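Local coordinates for protein DnaB intein (Synechocystis sp., PDB 1MI8) that is a mini-intein that probably excises itself from a replicative DNA helicase precursor by protein splicing, joining the flanking sequences, at residues A[86-91]-A[125-129]. The protein carries 4 engineered substitutions. Residues are numbered along the deposited sequence; the frame is centred on the assembly and turned at random.
Sequences LDELSL and IVSIT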
loop_
_atom_site.group_PDB
_atom_site.type_symbol
_atom_site.label_atom_id
_atom_site.label_comp_id
_atom_site.label_asym_id
_atom_site.label_seq_id
_atom_site.Cartn_x
_atom_site.Cartn_y
_atom_site.Cartn_z
ATOM N N LEU A 86 -5.171 -7.915 -3.356
ATOM C CA LEU A 86 -3.960 -7.152 -3.077
ATOM C C LEU A 86 -4.296 -5.612 -3.164
ATOM O O LEU A 86 -3.859 -4.796 -2.311
ATOM C CB LEU A 86 -2.851 -7.528 -4.119
ATOM C CG LEU A 86 -1.442 -6.977 -3.841
ATOM C CD1 LEU A 86 -0.380 -7.817 -4.517
ATOM C CD2 LEU A 86 -1.384 -5.562 -4.303
ATOM N N ASP A 87 -5.088 -5.248 -4.177
ATOM C CA ASP A 87 -5.440 -3.826 -4.414
ATOM C C ASP A 87 -6.422 -3.177 -3.475
ATOM O O ASP A 87 -6.726 -1.983 -3.621
ATOM C CB ASP A 87 -5.893 -3.556 -5.860
ATOM C CG ASP A 87 -7.253 -4.179 -6.224
ATOM O OD1 ASP A 87 -7.557 -4.110 -7.444
ATOM O OD2 ASP A 87 -8.013 -4.710 -5.362
ATOM N N GLU A 88 -6.897 -3.982 -2.543
ATOM C CA GLU A 88 -7.789 -3.564 -1.503
ATOM C C GLU A 88 -7.071 -3.512 -0.125
ATOM O O GLU A 88 -7.646 -3.025 0.855
ATOM C CB GLU A 88 -8.939 -4.568 -1.419
ATOM C CG GLU A 88 -9.906 -4.462 -2.583
ATOM C CD GLU A 88 -10.942 -5.576 -2.529
ATOM O OE1 GLU A 88 -10.711 -6.589 -1.787
ATOM O OE2 GLU A 88 -11.970 -5.445 -3.233
ATOM N N LEU A 89 -5.852 -4.054 -0.037
ATOM C CA LEU A 89 -5.121 -4.068 1.225
ATOM C C LEU A 89 -4.577 -2.701 1.547
ATOM O O LEU A 89 -4.254 -1.919 0.628
ATOM C CB LEU A 89 -3.932 -5.029 1.160
ATOM C CG LEU A 89 -4.262 -6.489 0.838
ATOM C CD1 LEU A 89 -2.954 -7.319 0.620
ATOM C CD2 LEU A 89 -5.095 -7.037 1.987
ATOM N N SER A 90 -4.460 -2.429 2.838
ATOM C CA SER A 90 -3.881 -1.178 3.332
ATOM C C SER A 90 -2.891 -1.559 4.412
ATOM O O SER A 90 -2.849 -2.702 4.877
ATOM C CB SER A 90 -4.971 -0.236 3.905
ATOM O OG SER A 90 -5.901 -0.984 4.679
ATOM N N LEU A 91 -2.084 -0.593 4.823
ATOM C CA LEU A 91 -1.068 -0.847 5.830
ATOM C C LEU A 91 -1.637 -1.161 7.203
ATOM O O LEU A 91 -0.899 -1.597 8.093
ATOM C CB LEU A 91 -0.079 0.334 5.898
ATOM C CG LEU A 91 0.795 0.576 4.644
ATOM C CD1 LEU A 91 2.184 0.876 5.104
ATOM C CD2 LEU A 91 0.873 -0.653 3.697
ATOM N N ILE A 125 1.216 -5.560 7.130
ATOM C CA ILE A 125 1.713 -5.246 5.822
ATOM C C ILE A 125 2.575 -4.022 6.007
ATOM O O ILE A 125 2.170 -3.085 6.684
ATOM C CB ILE A 125 0.570 -4.889 4.851
ATOM C CG1 ILE A 125 -0.369 -6.102 4.709
ATOM C CG2 ILE A 125 1.160 -4.556 3.469
ATOM C CD1 ILE A 125 -1.715 -5.742 4.208
ATOM N N VAL A 126 3.777 -4.027 5.418
ATOM C CA VAL A 126 4.631 -2.855 5.506
ATOM C C VAL A 126 4.893 -2.250 4.124
ATOM O O VAL A 126 5.413 -1.125 4.022
ATOM C CB VAL A 126 5.983 -3.143 6.215
ATOM C CG1 VAL A 126 5.685 -3.639 7.636
ATOM C CG2 VAL A 126 6.857 -4.118 5.403
ATOM N N SER A 127 4.577 -3.000 3.081
ATOM C CA SER A 127 4.769 -2.474 1.730
ATOM C C SER A 127 3.912 -3.125 0.650
ATOM O O SER A 127 3.693 -4.338 0.648
ATOM C CB SER A 127 6.264 -2.561 1.303
ATOM O OG SER A 127 6.443 -1.722 0.165
ATOM N N ILE A 128 3.433 -2.287 -0.268
ATOM C CA ILE A 128 2.637 -2.707 -1.402
ATOM C C ILE A 128 3.083 -1.753 -2.482
ATOM O O ILE A 128 2.849 -0.514 -2.382
ATOM C CB ILE A 128 1.124 -2.507 -1.191
ATOM C CG1 ILE A 128 0.667 -3.023 0.185
ATOM C CG2 ILE A 128 0.351 -3.328 -2.249
ATOM C CD1 ILE A 128 -0.793 -2.562 0.510
ATOM N N THR A 129 3.772 -2.281 -3.483
ATOM C CA THR A 129 4.247 -1.411 -4.544
ATOM C C THR A 129 4.198 -2.073 -5.936
ATOM O O THR A 129 4.567 -3.228 -6.092
ATOM C CB THR A 129 5.676 -0.946 -4.277
ATOM O OG1 THR A 129 6.562 -1.883 -4.843
ATOM C CG2 THR A 129 5.975 -0.852 -2.796
#
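I125 and I128 of the strand share one side-chain setting, CG1 beside the backbone N and CG2 anti to it (chi1 -61° and -47°), and both project their CD1 methyls at segment 86-91. From the loop, L86 turns CG beside its own carbonyl carbon (chi1 -171°), which brings CD2 to 3.5 Å from I128 CG2. That pair is tighter than usual for two methyl carbons, and the two side chains run past each other in opposite senses. The two isoleucine tips then divide the backbone between them: I125 CD1 lies 3.3 Å from S90 O, whereas I128 CD1 rests 3.5 Å from L89 O. L89 belongs to both, since its CB meets I125 CD1 at 3.8 Å and I128 CD1 at 4.0 Å, the L89 and I125 side chains crossing nearly at a right angle. L91 closes the far end, its CD2 branch 3.9 Å from I125 CG2 and its CD1 branch near V126 O. The example illustrates how packing can join loop and strand, methyls meeting both side chains and backbone carbonyls, for no hydrogen bond links the two segments; within 86-91 a backbone hydrogen bond runs from L89 N to L86 O, 3.1 Å, across the 3-10 segment.

The strand is irregular here: V126 and S127 both face K62 in a classic beta bulge, and I125 and I128, on either side of it in sequence, both point toward the loop. In the all-beta intein splicing domain, this buried contact packs the connection between strands 82-85 and 94-98 onto strand 120-140, with Y59 and L61 of strand 41-63 and F77 and T79 of strand 76-79 adjoining L86 and L89, while residues 127-129 pair antiparallel with a strand of the second subunit, carrying the sheet across the interface.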